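Local coordinates for effector protein MavE (Legionella pneumophila subsp. pneumophila, PDB 6PIR) that acts as a virulence effector indispensable for endoplasmic reticulum-mediated remodelling of the Legionella-containing vacuole and for evasion of lysosomes, at residues R8-L11 with I12-M16; R44-I47 with N48-T52; E71-A74 with L75-K79; N82-S85 with E86-E89. All blocks are in the same frame, centred on the assembly; numbering follows the deposited sequence.

Contact 1: R8-L11 with I12-M16; sequences RNFL and INSLM
Phe-10 and Ser-14 meet in an i to i+4 contact inside one alpha-helix, 5-21, which packs in the helical bundle of this fragment, the part preceding the C-terminal transmembrane helix. A ladder of backbone bonds defines the helix, beginning with Ile-12 N to Arg-8 O and ending with Leu-15 N to Leu-11 O, the latter 2.8 Å. One rung is doubled. Phe-10 O accepts from Ser-14 N at 2.9 Å and from Ser-14 OG at 2.7 Å, the two donors arriving from opposite faces of the carbonyl plane, with the hydroxyl 35° above it. Ser-14 OG folds back because chi1 of -65° sets it beside its own backbone N; the buried hydroxyl thus donates within its own helix. Phe-10 itself extends into the bundle, where Ala-94 of helix 85-106 and Val-76 of helix 59-77 pack on it. Leu-11 faces Leu-98 and Tyr-102, while Ile-12 reaches Leu-134 of helix 115-134. On the more open flank, Asn-9 and Asn-13 lie one turn apart, their amide planes at 69°, with OD1 of Asn-9 4.0 Å from ND2 of Asn-13. Closest of the Phe-10 ring atoms to Ser-14 OG is CE2, at 3.4 Å, approached obliquely.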
# COMPACT_ATOMS: atom_id res chain seq x y z
N ARG A 8 -0.10 12.24 -3.57
CA ARG A 8 1.20 12.08 -2.92
C ARG A 8 1.07 11.84 -1.41
O ARG A 8 1.79 11.01 -0.84
CB ARG A 8 2.10 13.27 -3.25
CG ARG A 8 2.77 13.06 -4.60
CD ARG A 8 3.68 14.18 -5.01
NE ARG A 8 2.91 15.32 -5.47
CZ ARG A 8 2.94 16.51 -4.88
NH1 ARG A 8 3.74 16.67 -3.82
NH2 ARG A 8 2.23 17.52 -5.38
N ASN A 9 0.19 12.58 -0.74
CA ASN A 9 -0.03 12.36 0.68
C ASN A 9 -0.65 11.00 0.94
O ASN A 9 -0.28 10.32 1.91
CB ASN A 9 -0.91 13.47 1.27
CG ASN A 9 -0.20 14.24 2.35
OD1 ASN A 9 -0.30 13.90 3.53
ND2 ASN A 9 0.50 15.29 1.96
N PHE A 10 -1.62 10.61 0.11
CA PHE A 10 -2.23 9.29 0.23
C PHE A 10 -1.17 8.20 0.11
O PHE A 10 -1.19 7.21 0.87
CB PHE A 10 -3.28 9.12 -0.86
CG PHE A 10 -4.13 7.91 -0.68
CD1 PHE A 10 -5.34 7.99 -0.00
CD2 PHE A 10 -3.74 6.69 -1.20
CE1 PHE A 10 -6.15 6.86 0.17
CE2 PHE A 10 -4.53 5.56 -1.03
CZ PHE A 10 -5.74 5.65 -0.35
N LEU A 11 -0.26 8.34 -0.84
CA LEU A 11 0.82 7.38 -1.00
C LEU A 11 1.69 7.34 0.24
O LEU A 11 2.07 6.27 0.70
CB LEU A 11 1.66 7.75 -2.23
CG LEU A 11 1.00 7.58 -3.60
CD1 LEU A 11 1.88 8.28 -4.64
CD2 LEU A 11 0.77 6.11 -3.96
N ILE A 12 2.09 8.51 0.75
CA ILE A 12 2.98 8.53 1.91
C ILE A 12 2.34 7.81 3.11
O ILE A 12 2.97 7.00 3.81
CB ILE A 12 3.34 9.98 2.27
CG1 ILE A 12 4.31 10.54 1.23
CG2 ILE A 12 3.92 10.05 3.66
CD1 ILE A 12 4.42 11.99 1.33
N ASN A 13 1.06 8.09 3.36
CA ASN A 13 0.41 7.45 4.51
C ASN A 13 0.17 5.97 4.29
O ASN A 13 0.24 5.15 5.24
CB ASN A 13 -0.90 8.16 4.80
CG ASN A 13 -0.70 9.52 5.35
OD1 ASN A 13 0.27 9.77 6.06
ND2 ASN A 13 -1.62 10.42 5.05
N SER A 14 -0.14 5.61 3.04
CA SER A 14 -0.34 4.21 2.69
C SER A 14 0.96 3.42 2.85
O SER A 14 0.95 2.30 3.38
CB SER A 14 -0.87 4.15 1.27
OG SER A 14 -2.15 4.75 1.22
N LEU A 15 2.07 3.99 2.38
CA LEU A 15 3.36 3.37 2.55
C LEU A 15 3.74 3.24 4.01
O LEU A 15 4.28 2.21 4.41
CB LEU A 15 4.42 4.16 1.78
CG LEU A 15 4.19 4.13 0.29
CD1 LEU A 15 5.33 4.91 -0.37
CD2 LEU A 15 4.06 2.73 -0.25
N MET A 16 3.43 4.25 4.83
CA MET A 16 3.69 4.11 6.26
C MET A 16 2.95 2.91 6.84
O MET A 16 3.54 2.09 7.57
CB MET A 16 3.32 5.40 6.98
CG MET A 16 2.80 5.18 8.40
SD MET A 16 1.88 6.64 8.81
CE MET A 16 0.26 6.13 8.30

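Contact 2: R44-I47 with N48-T52; sequences RYQI and NSRIT
Gln-46, Ser-49 and Arg-50 meet at a type I beta-turn, Ile-47 to Arg-50, in the loop between helices 26-36 and 59-77, directly after the assigned NPxY motif, which ends in Arg-44 and Tyr-45. Such sequences are recognised by phosphotyrosine-binding domains of eukaryotic signalling and adapter proteins, which this one probably engages. The tight part centres on Gln-46 O, which takes two side-chain donors from opposite faces of its plane: Arg-50 NH1 at 2.8 Å and Ser-49 OG at 3.1 Å. The arginine bond is bent (N-H...O angle 133°), and the oxygen sits near the guanidinium edge, 22° out of that plane. Arg-50 N closes the turn, donating to Ile-47 O at 2.9 Å. Beneath it Ile-47 is buried against Phe-65, Ile-69 and Leu-99. A salt bridge from NH2 to Asp-100 fixes the far end of the guanidinium, tying the loop to helix 85-106. The solvent side is looser: Gln-46 and Asn-48 are exposed, and the Gln-46 amide is turned obliquely to the guanidinium, its OE1 no nearer than 3.7 Å to Arg-50 NH1. With chi1 at -63° and a chain extended to NE, Arg-50 runs back, bringing NH1 to 3.5 Å from Gln-46 CB.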
# COMPACT_ATOMS: atom_id res chain seq x y z
N ARG A 44 -12.42 -5.17 -3.46
CA ARG A 44 -11.63 -6.08 -4.29
C ARG A 44 -10.72 -5.20 -5.14
O ARG A 44 -11.17 -4.60 -6.11
CB ARG A 44 -12.52 -6.97 -5.15
N TYR A 45 -9.45 -5.10 -4.75
CA TYR A 45 -8.52 -4.20 -5.42
C TYR A 45 -7.72 -4.84 -6.56
O TYR A 45 -7.01 -4.11 -7.27
CB TYR A 45 -7.55 -3.59 -4.41
CG TYR A 45 -8.23 -2.67 -3.44
CD1 TYR A 45 -9.03 -1.62 -3.89
CD2 TYR A 45 -8.03 -2.80 -2.09
CE1 TYR A 45 -9.67 -0.79 -3.00
CE2 TYR A 45 -8.64 -1.97 -1.19
CZ TYR A 45 -9.46 -0.95 -1.65
OH TYR A 45 -10.08 -0.11 -0.75
N GLN A 46 -7.79 -6.16 -6.74
CA GLN A 46 -7.00 -6.87 -7.75
C GLN A 46 -5.51 -6.57 -7.61
O GLN A 46 -4.82 -6.25 -8.57
CB GLN A 46 -7.47 -6.51 -9.17
CG GLN A 46 -8.96 -6.55 -9.46
CD GLN A 46 -9.24 -5.97 -10.84
OE1 GLN A 46 -8.72 -4.91 -11.20
NE2 GLN A 46 -10.04 -6.67 -11.62
N ILE A 47 -4.99 -6.66 -6.38
CA ILE A 47 -3.58 -6.32 -6.16
C ILE A 47 -2.67 -7.40 -6.74
O ILE A 47 -1.62 -7.08 -7.33
CB ILE A 47 -3.33 -6.11 -4.66
CG1 ILE A 47 -4.23 -4.98 -4.13
CG2 ILE A 47 -1.88 -5.79 -4.39
CD1 ILE A 47 -4.48 -5.03 -2.62
N ASN A 48 -3.09 -8.67 -6.66
CA ASN A 48 -2.30 -9.79 -7.19
C ASN A 48 -1.82 -9.55 -8.61
O ASN A 48 -0.65 -9.81 -8.94
CB ASN A 48 -3.14 -11.08 -7.14
CG ASN A 48 -2.93 -11.86 -5.88
OD1 ASN A 48 -1.99 -11.60 -5.13
ND2 ASN A 48 -3.81 -12.83 -5.62
N SER A 49 -2.68 -9.03 -9.47
CA SER A 49 -2.27 -8.90 -10.87
C SER A 49 -1.18 -7.85 -11.10
O SER A 49 -0.59 -7.83 -12.18
CB SER A 49 -3.48 -8.54 -11.72
OG SER A 49 -3.95 -7.25 -11.37
N ARG A 50 -0.91 -6.99 -10.13
CA ARG A 50 0.05 -5.90 -10.30
C ARG A 50 1.44 -6.21 -9.74
O ARG A 50 2.34 -5.38 -9.81
CB ARG A 50 -0.54 -4.64 -9.66
CG ARG A 50 -1.85 -4.17 -10.33
CD ARG A 50 -2.75 -3.32 -9.41
NE ARG A 50 -3.73 -2.52 -10.16
CZ ARG A 50 -4.86 -3.00 -10.67
NH1 ARG A 50 -5.17 -4.29 -10.50
NH2 ARG A 50 -5.69 -2.20 -11.33
N ILE A 51 1.63 -7.39 -9.16
CA ILE A 51 2.91 -7.75 -8.58
C ILE A 51 3.93 -8.05 -9.66
O ILE A 51 3.68 -8.85 -10.57
CB ILE A 51 2.74 -8.96 -7.64
CG1 ILE A 51 1.87 -8.57 -6.44
CG2 ILE A 51 4.09 -9.47 -7.15
CD1 ILE A 51 1.58 -9.73 -5.45
N THR A 52 5.10 -7.41 -9.58
CA THR A 52 6.17 -7.66 -10.53
C THR A 52 6.77 -9.04 -10.36
O THR A 52 7.14 -9.45 -9.26
CB THR A 52 7.26 -6.61 -10.36
OG1 THR A 52 6.68 -5.34 -10.67
CG2 THR A 52 8.42 -6.89 -11.28

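Contact 3: E71-A74 with L75-K79; sequences EAIA and LVSEK
Chi1 of -62° places Ser-77 OG beside its own backbone N, and from there the hydroxyl turns back to Ile-73 O, one turn earlier in helix 59-77. Ile-73 has chi1 of -65°, which leaves CG2 beside its carbonyl carbon, so this methyl comes within 3.8 Å of Ser-77 OG. The carbonyl is gripped twice: Ser-77 N and Ser-77 OG both donate to Ile-73 O at 2.8 Å, from opposite faces of its plane, the hydroxyl standing 40° above it. The same turn holds three further backbone bonds. Val-76 N to Ala-72 O is nearly straight, whereas Glu-78 N to Ala-74 O, at 3.0 Å, is the most bent of the four backbone bonds. Aliphatic carbons rest against the carbonyl oxygens too, as in Leu-75 CG, 3.2 Å from Glu-71 O, and Val-76 CG2, 3.4 Å from Ala-72 O. Glu-78 lays CB and CG over Ala-74 O, each at 3.5 Å. Three helices surround this last part of helix 59-77. Val-76 packs on Ser-14 and Phe-17 of helix 5-21; Ile-73 and Ser-77 face helix 85-106, through Leu-98, Leu-99 and Ile-91 among others. On the side of helix 26-36, Leu-75 touches Phe-35, and the carboxylate of the buried Glu-71 is hydrogen-bonded through OE2 to His-33 ND1.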
# COMPACT_ATOMS: atom_id res chain seq x y z
N GLU A 71 -5.20 -3.38 3.63
CA GLU A 71 -5.36 -2.84 4.98
C GLU A 71 -4.86 -1.41 5.04
O GLU A 71 -5.46 -0.58 5.71
CB GLU A 71 -4.60 -3.70 5.99
CG GLU A 71 -5.30 -5.06 6.23
CD GLU A 71 -4.34 -6.19 6.57
OE1 GLU A 71 -3.19 -5.95 6.98
OE2 GLU A 71 -4.74 -7.35 6.44
N ALA A 72 -3.75 -1.13 4.35
CA ALA A 72 -3.22 0.21 4.31
C ALA A 72 -4.21 1.17 3.67
O ALA A 72 -4.47 2.25 4.21
CB ALA A 72 -1.89 0.22 3.54
N ILE A 73 -4.80 0.77 2.54
CA ILE A 73 -5.79 1.62 1.87
C ILE A 73 -6.99 1.87 2.78
O ILE A 73 -7.48 3.00 2.90
CB ILE A 73 -6.22 0.99 0.53
CG1 ILE A 73 -5.06 0.95 -0.44
CG2 ILE A 73 -7.42 1.72 -0.07
CD1 ILE A 73 -5.32 0.07 -1.63
N ALA A 74 -7.50 0.81 3.43
CA ALA A 74 -8.60 0.94 4.38
C ALA A 74 -8.27 1.95 5.47
O ALA A 74 -9.08 2.83 5.78
CB ALA A 74 -8.90 -0.43 4.99
N LEU A 75 -7.07 1.82 6.07
CA LEU A 75 -6.71 2.66 7.20
C LEU A 75 -6.53 4.12 6.78
O LEU A 75 -7.01 5.04 7.47
CB LEU A 75 -5.42 2.14 7.84
CG LEU A 75 -5.56 0.80 8.61
CD1 LEU A 75 -4.20 0.23 8.91
CD2 LEU A 75 -6.34 1.01 9.89
N VAL A 76 -5.88 4.36 5.65
CA VAL A 76 -5.77 5.73 5.18
C VAL A 76 -7.13 6.28 4.79
O VAL A 76 -7.49 7.40 5.18
CB VAL A 76 -4.77 5.83 4.01
CG1 VAL A 76 -4.80 7.23 3.39
CG2 VAL A 76 -3.35 5.49 4.50
N SER A 77 -7.92 5.50 4.06
CA SER A 77 -9.19 6.00 3.56
C SER A 77 -10.15 6.34 4.68
O SER A 77 -10.97 7.25 4.54
CB SER A 77 -9.84 4.99 2.61
OG SER A 77 -9.07 4.73 1.46
N GLU A 78 -10.11 5.61 5.81
CA GLU A 78 -11.10 5.92 6.83
C GLU A 78 -10.81 7.22 7.60
O GLU A 78 -11.66 7.63 8.39
CB GLU A 78 -11.26 4.75 7.80
CG GLU A 78 -10.10 4.52 8.68
CD GLU A 78 -10.26 3.23 9.47
OE1 GLU A 78 -9.46 3.02 10.40
OE2 GLU A 78 -11.15 2.43 9.09
N LYS A 79 -9.66 7.87 7.38
CA LYS A 79 -9.40 9.17 7.99
C LYS A 79 -10.30 10.29 7.43
O LYS A 79 -10.48 11.30 8.10
CB LYS A 79 -7.92 9.54 7.82
CG LYS A 79 -7.49 10.89 8.39
CD LYS A 79 -6.02 11.09 8.20
CE LYS A 79 -5.53 12.47 8.66
NZ LYS A 79 -4.04 12.57 8.51

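Contact 4: N82-S85 with E86-E89; sequences NPTS and ETTE
Thr-84 caps the start of helix 85-106: it is the N-cap residue, and its side chain receives the backbone N-H of Thr-87, the classic capping bond that satisfies a donor in the first helical turn. Following that side chain outward, Thr-84 CB lies 3.6 Å from Glu-86 OE1. Beyond it OG1, held between the backbone N and the carbonyl carbon by chi1 of 66°, accepts from Thr-87 N at 2.9 Å, with a nearly straight N-H...O angle of 162°. The side chains of Thr-84 and Thr-87 cross at about a right angle. The carboxylate of Glu-86 reaches back over the helix start because its chain is bent at chi2 (63°). Regular helical bonding begins at once, as Thr-88 N donates to Thr-84 O and Glu-89 N to Ser-85 O. Ser-85 O takes a second donor, Thr-88 OG1, from the same face of its plane as Glu-89 N. Pro-83 supplies the apolar element just before the cap, where its CB is 3.5 Å from Thr-87 CG2 and its ring lies across Thr-88 at about a right angle. The cap marks where the loop following helix 59-77 becomes helix, far out on the protein surface with its centre about 20 Å from that of the chain. At the proline ring, Pro-83 CG touches the Thr-88 methyl CG2 at 3.5 Å.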
# COMPACT_ATOMS: atom_id res chain seq x y z
N ASN A 82 -17.13 11.67 5.93
CA ASN A 82 -18.13 12.31 5.09
C ASN A 82 -17.61 12.96 3.80
O ASN A 82 -17.75 14.18 3.61
CB ASN A 82 -18.92 13.32 5.91
CG ASN A 82 -19.63 12.66 7.06
OD1 ASN A 82 -20.55 11.87 6.84
ND2 ASN A 82 -19.20 12.95 8.28
N PRO A 83 -17.01 12.19 2.91
CA PRO A 83 -16.36 12.78 1.73
C PRO A 83 -17.31 13.30 0.66
O PRO A 83 -18.33 12.69 0.32
CB PRO A 83 -15.50 11.64 1.19
CG PRO A 83 -16.25 10.41 1.60
CD PRO A 83 -16.89 10.72 2.93
N THR A 84 -16.92 14.42 0.06
CA THR A 84 -17.59 14.93 -1.12
C THR A 84 -17.38 13.97 -2.29
O THR A 84 -16.53 13.07 -2.23
CB THR A 84 -17.00 16.29 -1.49
OG1 THR A 84 -15.64 16.08 -1.89
CG2 THR A 84 -16.99 17.18 -0.28
N SER A 85 -18.13 14.16 -3.38
CA SER A 85 -17.87 13.35 -4.56
C SER A 85 -16.44 13.56 -5.01
O SER A 85 -15.76 12.62 -5.45
CB SER A 85 -18.81 13.69 -5.71
OG SER A 85 -20.14 13.28 -5.46
N GLU A 86 -15.94 14.78 -4.87
CA GLU A 86 -14.58 15.09 -5.29
C GLU A 86 -13.57 14.31 -4.45
O GLU A 86 -12.64 13.72 -5.00
CB GLU A 86 -14.35 16.59 -5.20
CG GLU A 86 -15.17 17.42 -6.22
CD GLU A 86 -16.71 17.35 -6.06
OE1 GLU A 86 -17.24 17.19 -4.93
OE2 GLU A 86 -17.40 17.46 -7.10
N THR A 87 -13.78 14.24 -3.14
CA THR A 87 -12.89 13.45 -2.29
C THR A 87 -12.98 11.96 -2.60
O THR A 87 -11.95 11.28 -2.65
CB THR A 87 -13.19 13.70 -0.82
OG1 THR A 87 -12.87 15.06 -0.50
CG2 THR A 87 -12.37 12.76 0.08
N THR A 88 -14.18 11.42 -2.79
CA THR A 88 -14.28 10.00 -3.16
C THR A 88 -13.58 9.72 -4.50
O THR A 88 -12.90 8.70 -4.65
CB THR A 88 -15.74 9.54 -3.18
OG1 THR A 88 -16.44 10.17 -4.26
CG2 THR A 88 -16.42 9.90 -1.89
N GLU A 89 -13.74 10.61 -5.48
CA GLU A 89 -13.03 10.45 -6.75
C GLU A 89 -11.52 10.65 -6.58
O GLU A 89 -10.73 10.00 -7.26
CB GLU A 89 -13.62 11.39 -7.80
CG GLU A 89 -14.98 10.92 -8.34
CD GLU A 89 -15.92 12.06 -8.72
OE1 GLU A 89 -15.44 13.21 -8.81
OE2 GLU A 89 -17.13 11.81 -8.89

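How the contacts relate
From the N terminus the four contacts follow in series, each local to its own turn, and none nests within or crosses another. Contact 1 lies in helix 5-21; contact 2 closes a turn in the loop leading to helix 59-77, and the two lie on opposite sides of the chain's centre, about 18 Å apart between centres. Contact 3, near the end of helix 59-77, joins them: Ala-72 CB lies 3.5 Å from Ser-14 O, while Ile-73 CG2 lies 3.3 Å from Tyr-45 OH, in the probable NPxY motif. Contact 4 then starts helix 85-106, its centre about 15 Å from that of contact 3, which adjoins it only along the sequence.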